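Long-range contacts in acinetobacter secreted protease CpaA (Acinetobacter nosocomialis M2, PDB 6O38), which acts as a secreted zinc metalloprotease, probably exported by the type II secretion pathway and held here by its chaperone CpaB: residues 353-361 with 410-419; 497-508 with 526-535. All blocks are in the same frame, centred on the assembly; numbering follows the deposited sequence.

Contact 1 of 2, residues 353-361 with 410-419. With SO4 (sulfate ion), chain O.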
loop_
_atom_site.group_PDB
_atom_site.type_symbol
_atom_site.label_atom_id
_atom_site.label_comp_id
_atom_site.label_asym_id
_atom_site.label_seq_id
_atom_site.Cartn_x
_atom_site.Cartn_y
_atom_site.Cartn_z
ATOM N N ILE A 353 27.317 -3.904 10.969
ATOM C CA ILE A 353 26.437 -4.107 9.823
ATOM C C ILE A 353 27.306 -4.309 8.589
ATOM O O ILE A 353 28.292 -3.589 8.389
ATOM C CB ILE A 353 25.458 -2.932 9.639
ATOM C CG1 ILE A 353 24.593 -3.148 8.394
ATOM C CG2 ILE A 353 26.201 -1.604 9.567
ATOM C CD1 ILE A 353 23.398 -2.232 8.319
ATOM N N LYS A 354 26.950 -5.296 7.775
ATOM C CA LYS A 354 27.731 -5.687 6.611
ATOM C C LYS A 354 27.020 -5.288 5.323
ATOM O O LYS A 354 25.880 -4.817 5.332
ATOM C CB LYS A 354 28.006 -7.194 6.652
ATOM C CG LYS A 354 28.809 -7.613 7.876
ATOM C CD LYS A 354 29.066 -9.108 7.917
ATOM C CE LYS A 354 27.840 -9.855 8.419
ATOM N NZ LYS A 354 28.126 -11.296 8.666
ATOM N N ASN A 355 27.724 -5.469 4.206
ATOM C CA ASN A 355 27.205 -5.065 2.905
ATOM C C ASN A 355 25.915 -5.805 2.574
ATOM O O ASN A 355 25.839 -7.031 2.696
ATOM C CB ASN A 355 28.250 -5.319 1.819
ATOM C CG ASN A 355 27.773 -4.901 0.441
ATOM O OD1 ASN A 355 27.084 -3.893 0.289
ATOM N ND2 ASN A 355 28.139 -5.677 -0.573
ATOM N N GLY A 356 24.901 -5.053 2.149
ATOM C CA GLY A 356 23.627 -5.627 1.772
ATOM C C GLY A 356 22.710 -5.965 2.926
ATOM O O GLY A 356 21.641 -6.543 2.695
ATOM N N GLU A 357 23.087 -5.627 4.155
ATOM C CA GLU A 357 22.345 -6.022 5.342
ATOM C C GLU A 357 21.409 -4.905 5.788
ATOM O O GLU A 357 21.749 -3.721 5.704
ATOM C CB GLU A 357 23.300 -6.386 6.482
ATOM C CG GLU A 357 22.653 -7.173 7.610
ATOM C CD GLU A 357 23.652 -7.618 8.663
ATOM O OE1 GLU A 357 24.865 -7.383 8.472
ATOM O OE2 GLU A 357 23.225 -8.206 9.680
ATOM N N ASN A 358 20.232 -5.295 6.265
ATOM C CA ASN A 358 19.291 -4.392 6.913
ATOM C C ASN A 358 19.270 -4.704 8.401
ATOM O O ASN A 358 19.183 -5.874 8.792
ATOM C CB ASN A 358 17.886 -4.536 6.321
ATOM C CG ASN A 358 17.772 -3.947 4.930
ATOM O OD1 ASN A 358 17.278 -2.833 4.755
ATOM N ND2 ASN A 358 18.226 -4.694 3.930
ATOM N N ARG A 359 19.358 -3.666 9.229
ATOM C CA ARG A 359 19.414 -3.859 10.670
ATOM C C ARG A 359 18.519 -2.844 11.357
ATOM O O ARG A 359 18.612 -1.643 11.082
ATOM C CB ARG A 359 20.848 -3.727 11.199
ATOM C CG ARG A 359 21.783 -4.820 10.723
ATOM C CD ARG A 359 21.682 -6.041 11.612
ATOM N NE ARG A 359 22.149 -5.781 12.967
ATOM C CZ ARG A 359 23.383 -6.021 13.390
ATOM N NH1 ARG A 359 24.287 -6.528 12.563
ATOM N NH2 ARG A 359 23.712 -5.757 14.643
ATOM N N ARG A 360 17.654 -3.326 12.244
ATOM C CA ARG A 360 16.742 -2.477 12.994
ATOM C C ARG A 360 17.044 -2.587 14.481
ATOM O O ARG A 360 17.314 -3.679 14.993
ATOM C CB ARG A 360 15.273 -2.841 12.729
ATOM C CG ARG A 360 14.281 -1.934 13.452
ATOM C CD ARG A 360 12.852 -2.129 12.969
ATOM N NE ARG A 360 12.269 -3.377 13.450
ATOM C CZ ARG A 360 12.105 -4.461 12.699
ATOM N NH1 ARG A 360 12.477 -4.450 11.426
ATOM N NH2 ARG A 360 11.567 -5.555 13.220
ATOM N N PHE A 361 17.004 -1.447 15.166
ATOM C CA PHE A 361 17.195 -1.383 16.605
ATOM C C PHE A 361 16.023 -0.634 17.220
ATOM O O PHE A 361 15.463 0.280 16.609
ATOM C CB PHE A 361 18.519 -0.692 16.968
ATOM C CG PHE A 361 19.727 -1.312 16.320
ATOM C CD1 PHE A 361 20.150 -0.898 15.065
ATOM C CD2 PHE A 361 20.439 -2.310 16.962
ATOM C CE1 PHE A 361 21.259 -1.468 14.468
ATOM C CE2 PHE A 361 21.549 -2.884 16.370
ATOM C CZ PHE A 361 21.960 -2.462 15.122
ATOM N N GLU A 410 9.218 -5.452 7.827
ATOM C CA GLU A 410 9.392 -4.212 8.577
ATOM C C GLU A 410 8.050 -3.576 8.917
ATOM O O GLU A 410 7.888 -2.998 9.999
ATOM C CB GLU A 410 10.266 -3.242 7.782
ATOM C CG GLU A 410 10.694 -2.008 8.556
ATOM C CD GLU A 410 11.766 -1.217 7.833
ATOM O OE1 GLU A 410 12.877 -1.758 7.643
ATOM O OE2 GLU A 410 11.499 -0.057 7.454
ATOM N N ASN A 411 7.075 -3.670 8.009
ATOM C CA ASN A 411 5.741 -3.155 8.294
ATOM C C ASN A 411 5.047 -3.933 9.402
ATOM O O ASN A 411 4.135 -3.399 10.042
ATOM C CB ASN A 411 4.878 -3.187 7.031
ATOM C CG ASN A 411 5.290 -2.142 6.014
ATOM O OD1 ASN A 411 5.895 -1.127 6.360
ATOM N ND2 ASN A 411 4.959 -2.384 4.751
ATOM N N SER A 412 5.457 -5.177 9.642
ATOM C CA SER A 412 4.779 -6.061 10.579
ATOM C C SER A 412 5.496 -6.184 11.915
ATOM O O SER A 412 5.070 -6.982 12.755
ATOM C CB SER A 412 4.616 -7.454 9.960
ATOM O OG SER A 412 3.836 -7.399 8.780
ATOM N N ASN A 413 6.570 -5.421 12.129
ATOM C CA ASN A 413 7.433 -5.572 13.300
ATOM C C ASN A 413 7.987 -6.989 13.407
ATOM O O ASN A 413 8.232 -7.492 14.506
ATOM C CB ASN A 413 6.709 -5.178 14.592
ATOM C CG ASN A 413 6.174 -3.760 14.553
ATOM O OD1 ASN A 413 6.877 -2.830 14.158
ATOM N ND2 ASN A 413 4.923 -3.588 14.963
ATOM N N ALA A 414 8.183 -7.640 12.263
ATOM C CA ALA A 414 8.823 -8.946 12.227
ATOM C C ALA A 414 10.329 -8.775 12.362
ATOM O O ALA A 414 10.942 -7.991 11.630
ATOM C CB ALA A 414 8.481 -9.679 10.930
ATOM N N ARG A 415 10.925 -9.507 13.300
ATOM C CA ARG A 415 12.329 -9.305 13.654
ATOM C C ARG A 415 13.247 -10.120 12.740
ATOM O O ARG A 415 14.044 -10.947 13.183
ATOM C CB ARG A 415 12.557 -9.658 15.118
ATOM C CG ARG A 415 11.748 -8.821 16.096
ATOM C CD ARG A 415 12.326 -8.906 17.497
ATOM N NE ARG A 415 11.451 -8.290 18.490
ATOM C CZ ARG A 415 10.504 -8.942 19.157
ATOM N NH1 ARG A 415 10.311 -10.237 18.942
ATOM N NH2 ARG A 415 9.753 -8.303 20.043
ATOM N N PHE A 416 13.125 -9.871 11.438
ATOM C CA PHE A 416 14.035 -10.492 10.486
ATOM C C PHE A 416 14.117 -9.646 9.224
ATOM O O PHE A 416 13.180 -8.921 8.880
ATOM C CB PHE A 416 13.611 -11.926 10.139
ATOM C CG PHE A 416 12.577 -12.015 9.050
ATOM C CD1 PHE A 416 11.234 -11.833 9.332
ATOM C CD2 PHE A 416 12.948 -12.299 7.746
ATOM C CE1 PHE A 416 10.282 -11.923 8.333
ATOM C CE2 PHE A 416 12.001 -12.387 6.741
ATOM C CZ PHE A 416 10.665 -12.198 7.037
ATOM N N TYR A 417 15.258 -9.752 8.548
ATOM C CA TYR A 417 15.453 -9.221 7.208
ATOM C C TYR A 417 16.139 -10.282 6.362
ATOM O O TYR A 417 16.928 -11.084 6.869
ATOM C CB TYR A 417 16.307 -7.945 7.196
ATOM C CG TYR A 417 15.642 -6.711 7.762
ATOM C CD1 TYR A 417 14.744 -5.973 7.004
ATOM C CD2 TYR A 417 15.943 -6.263 9.042
ATOM C CE1 TYR A 417 14.145 -4.835 7.512
ATOM C CE2 TYR A 417 15.351 -5.126 9.558
ATOM C CZ TYR A 417 14.454 -4.417 8.790
ATOM O OH TYR A 417 13.864 -3.285 9.303
ATOM N N LEU A 418 15.835 -10.282 5.069
ATOM C CA LEU A 418 16.508 -11.164 4.128
ATOM C C LEU A 418 17.682 -10.429 3.496
ATOM O O LEU A 418 17.547 -9.275 3.075
ATOM C CB LEU A 418 15.545 -11.656 3.046
ATOM C CG LEU A 418 14.454 -12.630 3.493
ATOM C CD1 LEU A 418 13.736 -13.209 2.284
ATOM C CD2 LEU A 418 15.034 -13.738 4.360
ATOM N N ARG A 419 18.832 -11.094 3.447
ATOM C CA ARG A 419 20.032 -10.562 2.813
ATOM C C ARG A 419 20.551 -11.598 1.831
ATOM O O ARG A 419 20.836 -12.735 2.222
ATOM C CB ARG A 419 21.096 -10.216 3.860
ATOM C CG ARG A 419 22.501 -10.026 3.311
ATOM C CD ARG A 419 23.424 -9.479 4.391
ATOM N NE ARG A 419 24.830 -9.505 3.997
ATOM C CZ ARG A 419 25.710 -10.402 4.430
ATOM N NH1 ARG A 419 26.969 -10.349 4.020
ATOM N NH2 ARG A 419 25.334 -11.349 5.278
HETATM S S SO4 O . 30.184 -10.748 4.664
HETATM O O1 SO4 O . 29.494 -11.843 5.338
HETATM O O2 SO4 O . 31.194 -10.187 5.556
HETATM O O3 SO4 O . 30.830 -11.251 3.454
HETATM O O4 SO4 O . 29.222 -9.710 4.306
HETATM O O HOH W 1 19.279 -7.112 4.382
#

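Contact 2 of 2, residues 497-508 with 526-535. With ZN (zinc ion), chain M.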
loop_
_atom_site.group_PDB
_atom_site.type_symbol
_atom_site.label_atom_id
_atom_site.label_comp_id
_atom_site.label_asym_id
_atom_site.label_seq_id
_atom_site.Cartn_x
_atom_site.Cartn_y
_atom_site.Cartn_z
ATOM N N ARG A 497 7.982 -13.733 -0.395
ATOM C CA ARG A 497 7.556 -13.463 0.972
ATOM C C ARG A 497 6.517 -14.466 1.450
ATOM O O ARG A 497 6.350 -14.640 2.662
ATOM C CB ARG A 497 7.004 -12.041 1.090
ATOM C CG ARG A 497 5.675 -11.815 0.386
ATOM C CD ARG A 497 5.113 -10.443 0.720
ATOM N NE ARG A 497 3.849 -10.178 0.040
ATOM C CZ ARG A 497 3.230 -9.002 0.052
ATOM N NH1 ARG A 497 3.760 -7.980 0.708
ATOM N NH2 ARG A 497 2.082 -8.847 -0.594
ATOM N N HIS A 498 5.824 -15.132 0.525
ATOM C CA HIS A 498 4.878 -16.177 0.898
ATOM C C HIS A 498 5.595 -17.484 1.208
ATOM O O HIS A 498 5.314 -18.130 2.224
ATOM C CB HIS A 498 3.851 -16.374 -0.220
ATOM C CG HIS A 498 2.841 -17.440 0.067
ATOM N ND1 HIS A 498 1.663 -17.189 0.736
ATOM C CD2 HIS A 498 2.828 -18.760 -0.233
ATOM C CE1 HIS A 498 0.969 -18.309 0.840
ATOM N NE2 HIS A 498 1.655 -19.277 0.260
ATOM N N GLU A 499 6.529 -17.887 0.345
ATOM C CA GLU A 499 7.258 -19.131 0.572
ATOM C C GLU A 499 8.191 -19.016 1.771
ATOM O O GLU A 499 8.338 -19.972 2.541
ATOM C CB GLU A 499 8.034 -19.522 -0.686
ATOM C CG GLU A 499 7.166 -19.680 -1.928
ATOM C CD GLU A 499 6.010 -20.648 -1.729
ATOM O OE1 GLU A 499 4.921 -20.397 -2.285
ATOM O OE2 GLU A 499 6.182 -21.655 -1.008
ATOM N N VAL A 500 8.836 -17.860 1.942
ATOM C CA VAL A 500 9.689 -17.653 3.110
ATOM C C VAL A 500 8.856 -17.681 4.386
ATOM O O VAL A 500 9.303 -18.176 5.429
ATOM C CB VAL A 500 10.478 -16.336 2.968
ATOM C CG1 VAL A 500 11.151 -15.959 4.281
ATOM C CG2 VAL A 500 11.511 -16.458 1.857
ATOM N N GLY A 501 7.628 -17.161 4.320
ATOM C CA GLY A 501 6.718 -17.289 5.447
ATOM C C GLY A 501 6.491 -18.733 5.850
ATOM O O GLY A 501 6.463 -19.058 7.039
ATOM N N HIS A 502 6.320 -19.617 4.864
ATOM C CA HIS A 502 6.219 -21.044 5.154
ATOM C C HIS A 502 7.486 -21.551 5.834
ATOM O O HIS A 502 7.422 -22.261 6.843
ATOM C CB HIS A 502 5.948 -21.827 3.869
ATOM C CG HIS A 502 4.518 -21.794 3.427
ATOM N ND1 HIS A 502 3.484 -22.239 4.222
ATOM C CD2 HIS A 502 3.951 -21.377 2.271
ATOM C CE1 HIS A 502 2.341 -22.094 3.575
ATOM N NE2 HIS A 502 2.597 -21.572 2.389
ATOM N N ASN A 503 8.652 -21.193 5.286
ATOM C CA ASN A 503 9.920 -21.591 5.892
ATOM C C ASN A 503 10.012 -21.132 7.342
ATOM O O ASN A 503 10.566 -21.839 8.192
ATOM C CB ASN A 503 11.088 -21.029 5.082
ATOM C CG ASN A 503 11.314 -21.778 3.783
ATOM O OD1 ASN A 503 10.833 -22.898 3.607
ATOM N ND2 ASN A 503 12.054 -21.165 2.868
ATOM N N LEU A 504 9.468 -19.952 7.645
ATOM C CA LEU A 504 9.516 -19.423 9.001
ATOM C C LEU A 504 8.551 -20.130 9.943
ATOM O O LEU A 504 8.654 -19.943 11.160
ATOM C CB LEU A 504 9.220 -17.922 8.985
ATOM C CG LEU A 504 10.334 -17.027 8.436
ATOM C CD1 LEU A 504 9.828 -15.615 8.197
ATOM C CD2 LEU A 504 11.516 -17.013 9.390
ATOM N N GLY A 505 7.628 -20.923 9.421
ATOM C CA GLY A 505 6.710 -21.688 10.230
ATOM C C GLY A 505 5.249 -21.294 10.121
ATOM O O GLY A 505 4.480 -21.598 11.042
ATOM N N LEU A 506 4.845 -20.640 9.038
ATOM C CA LEU A 506 3.498 -20.108 8.902
ATOM C C LEU A 506 2.654 -20.998 7.997
ATOM O O LEU A 506 3.162 -21.650 7.081
ATOM C CB LEU A 506 3.533 -18.684 8.346
ATOM C CG LEU A 506 4.336 -17.680 9.171
ATOM C CD1 LEU A 506 4.261 -16.294 8.555
ATOM C CD2 LEU A 506 3.850 -17.661 10.611
ATOM N N TYR A 507 1.354 -21.015 8.267
ATOM C CA TYR A 507 0.386 -21.774 7.493
ATOM C C TYR A 507 -0.605 -20.818 6.841
ATOM O O TYR A 507 -0.636 -19.619 7.134
ATOM C CB TYR A 507 -0.351 -22.789 8.377
ATOM C CG TYR A 507 0.550 -23.813 9.032
ATOM C CD1 TYR A 507 1.250 -23.510 10.194
ATOM C CD2 TYR A 507 0.698 -25.084 8.492
ATOM C CE1 TYR A 507 2.073 -24.441 10.797
ATOM C CE2 TYR A 507 1.520 -26.022 9.089
ATOM C CZ TYR A 507 2.205 -25.696 10.240
ATOM O OH TYR A 507 3.024 -26.627 10.837
ATOM N N HIS A 508 -1.422 -21.360 5.942
ATOM C CA HIS A 508 -2.430 -20.552 5.274
ATOM C C HIS A 508 -3.567 -20.211 6.235
ATOM O O HIS A 508 -3.696 -20.780 7.323
ATOM C CB HIS A 508 -2.979 -21.280 4.046
ATOM C CG HIS A 508 -2.002 -21.385 2.918
ATOM N ND1 HIS A 508 -2.045 -22.401 1.987
ATOM C CD2 HIS A 508 -0.958 -20.597 2.566
ATOM C CE1 HIS A 508 -1.068 -22.236 1.114
ATOM N NE2 HIS A 508 -0.395 -21.149 1.442
ATOM N N ALA A 526 0.064 -11.899 4.116
ATOM C CA ALA A 526 0.857 -12.667 3.160
ATOM C C ALA A 526 0.452 -14.137 3.132
ATOM O O ALA A 526 0.398 -14.751 2.059
ATOM C CB ALA A 526 2.343 -12.523 3.486
HETATM N N MSE A 527 0.165 -14.721 4.291
HETATM C CA MSE A 527 -0.198 -16.134 4.349
HETATM C C MSE A 527 -1.687 -16.366 4.109
HETATM O O MSE A 527 -2.120 -17.501 3.912
HETATM C CB MSE A 527 0.194 -16.737 5.699
HETATM C CG MSE A 527 1.668 -16.644 6.021
HETATM SE SE MSE A 527 2.788 -17.357 4.602
HETATM C CE MSE A 527 3.749 -15.726 4.191
ATOM N N GLY A 528 -2.470 -15.290 4.124
ATOM C CA GLY A 528 -3.911 -15.426 4.023
ATOM C C GLY A 528 -4.525 -14.799 2.789
ATOM O O GLY A 528 -5.712 -14.462 2.790
ATOM N N GLY A 529 -3.744 -14.668 1.721
ATOM C CA GLY A 529 -4.227 -14.051 0.501
ATOM C C GLY A 529 -3.196 -13.171 -0.176
ATOM O O GLY A 529 -3.192 -13.058 -1.405
ATOM N N ASN A 530 -2.324 -12.542 0.612
ATOM C CA ASN A 530 -1.100 -11.915 0.106
ATOM C C ASN A 530 -1.389 -10.715 -0.800
ATOM O O ASN A 530 -0.784 -10.567 -1.861
ATOM C CB ASN A 530 -0.224 -12.942 -0.620
ATOM C CG ASN A 530 1.205 -12.472 -0.798
ATOM O OD1 ASN A 530 1.698 -11.646 -0.032
ATOM N ND2 ASN A 530 1.877 -12.995 -1.817
ATOM N N ASN A 531 -2.315 -9.847 -0.388
ATOM C CA ASN A 531 -2.599 -8.635 -1.146
ATOM C C ASN A 531 -2.332 -7.350 -0.370
ATOM O O ASN A 531 -2.596 -6.262 -0.897
ATOM C CB ASN A 531 -4.047 -8.643 -1.664
ATOM C CG ASN A 531 -5.073 -8.810 -0.559
ATOM O OD1 ASN A 531 -4.804 -8.540 0.612
ATOM N ND2 ASN A 531 -6.266 -9.259 -0.931
ATOM N N ILE A 532 -1.817 -7.436 0.857
ATOM C CA ILE A 532 -1.339 -6.276 1.596
ATOM C C ILE A 532 0.021 -6.619 2.184
ATOM O O ILE A 532 0.345 -7.789 2.410
ATOM C CB ILE A 532 -2.318 -5.823 2.706
ATOM C CG1 ILE A 532 -2.497 -6.919 3.756
ATOM C CG2 ILE A 532 -3.660 -5.412 2.114
ATOM C CD1 ILE A 532 -3.342 -6.498 4.936
ATOM N N ASN A 533 0.824 -5.585 2.431
ATOM C CA ASN A 533 2.222 -5.765 2.823
ATOM C C ASN A 533 2.346 -5.958 4.336
ATOM O O ASN A 533 2.959 -5.163 5.049
ATOM C CB ASN A 533 3.054 -4.579 2.348
ATOM C CG ASN A 533 2.960 -4.365 0.851
ATOM O OD1 ASN A 533 2.796 -5.313 0.084
ATOM N ND2 ASN A 533 3.060 -3.110 0.427
ATOM N N PHE A 534 1.752 -7.047 4.822
ATOM C CA PHE A 534 1.801 -7.362 6.242
ATOM C C PHE A 534 1.803 -8.867 6.449
ATOM O O PHE A 534 1.222 -9.620 5.663
ATOM C CB PHE A 534 0.615 -6.761 7.010
ATOM C CG PHE A 534 0.603 -5.260 7.044
ATOM C CD1 PHE A 534 1.343 -4.571 7.991
ATOM C CD2 PHE A 534 -0.166 -4.540 6.146
ATOM C CE1 PHE A 534 1.328 -3.190 8.030
ATOM C CE2 PHE A 534 -0.186 -3.158 6.180
ATOM C CZ PHE A 534 0.562 -2.483 7.124
ATOM N N TYR A 535 2.473 -9.296 7.514
ATOM C CA TYR A 535 2.199 -10.582 8.135
ATOM C C TYR A 535 1.169 -10.375 9.238
ATOM O O TYR A 535 1.088 -9.300 9.839
ATOM C CB TYR A 535 3.472 -11.208 8.708
ATOM C CG TYR A 535 4.491 -11.621 7.668
ATOM C CD1 TYR A 535 4.333 -12.792 6.938
ATOM C CD2 TYR A 535 5.618 -10.845 7.422
ATOM C CE1 TYR A 535 5.262 -13.176 5.990
ATOM C CE2 TYR A 535 6.554 -11.222 6.475
ATOM C CZ TYR A 535 6.371 -12.389 5.762
ATOM O OH TYR A 535 7.297 -12.771 4.818
HETATM ZN ZN ZN M . 1.490 -21.471 0.620
#

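Contact 1 of 2, residues 353-361 with 410-419
R360 reaches from strand 358-361 to the turn and strand formed by 410-419. Its CB lies level with the plane of the Y417 ring, at the edge, 3.7 Å from Y417 OH. With CG anti to the backbone N (chi1 -178°), CD passes the same hydroxyl before a bend at chi3 turns the guanidinium toward the turn. NE forms a salt bridge with D371. NH1 donates to Y417 OH at 2.8 Å, a noticeably bent bond although the hydroxyl lies in the guanidinium plane, and NH2 donates almost straight to A414 O at 3.0 Å, from above that carbonyl's plane. Y417 OH also approaches E410 OE1 too closely to interpret with confidence; E410 OE2 pairs with K307. N358 CB covers one face of the Y417 ring, a CH-pi contact 3.6 Å from the centroid. The extended R419 donates from NE to N355 O (3.0 Å) in the type II turn 354-357, NH2 pairs with D376, and NH1 bonds weakly to a sulfate, probably from the crystallisation liquor. R360 and R419 thus join the last beta-sandwich domain to the protease domain, each balanced by an aspartate of strand 367-381, which probably keeps their charge tolerable here.

Contact 2 of 2, residues 497-508 with 526-535
H498 and A526 bring the two backbones together at one end, their CA atoms 5.8 Å apart, and H508 and M527 do so at the other. Helix 497-504 ends in a Schellman motif at G505, whose positive phi lets the chain turn toward H508, while 526-535 is an irregular loop with an inverse gamma turn centred on N533. R497 is extended from CG to NE and points into this loop. N533 OD1 receives NH1 at 2.9 Å, tilted somewhat from the guanidinium plane, and N530 OD1 takes two weak bonds, from NE and NH2. T408 is a further partner of NH1, and N530 ND2 is held by A494 O. Behind the arginine, Y535 OH donates to R497 O at 3.0 Å, in the carbonyl plane on a lone pair; the same oxygen accepts the helical N-H of G501. The selenomethionine M527 folds back at chi2 (-53°), which lays its CE near R497 O and beside G501 CA (3.6 Å), where the absence of a side chain admits it. Its SE sits above the face of the H502 ring, 4.7 Å from the centroid, and its CG packs on L506 CB. H498 ND1 donates to A526 O at 3.0 Å, nearly in the ring plane, so its rotation is fixed and NE2 faces the zinc. H498, H502 and H508 bind the metal through NE2 at 2.1 to 2.2 Å, and D170 of the chaperone CpaB completes the site. The HExxH sequence and this methionine beneath the histidines are consistent with a metzincin and its Met-turn. By occupying the zinc, the chaperone aspartate probably blocks access of substrate or water to it.

How the contacts relate
Contact 2 is buried in the protease domain, with ten of its thirteen touching residues buried, whereas contact 1 lies partly buried where the last beta-sandwich domain meets that domain. Their centres are about 17 Å apart. Both rest on helix 391-411: its C-terminal end enters contact 1, while T408 on it bonds to R497 of contact 2. They also touch directly, S412 OG lying 2.7 Å from Y535 N in a probable hydrogen bond. R360 and R419 of contact 1 have aspartate partners, and R419 reaches a sulfate, whereas R497 is held by neutral side chains. Metal ligation, packing of the (seleno)methionine M527 against zinc-binding histidines and extensive contact with CpaB belong to contact 2 alone.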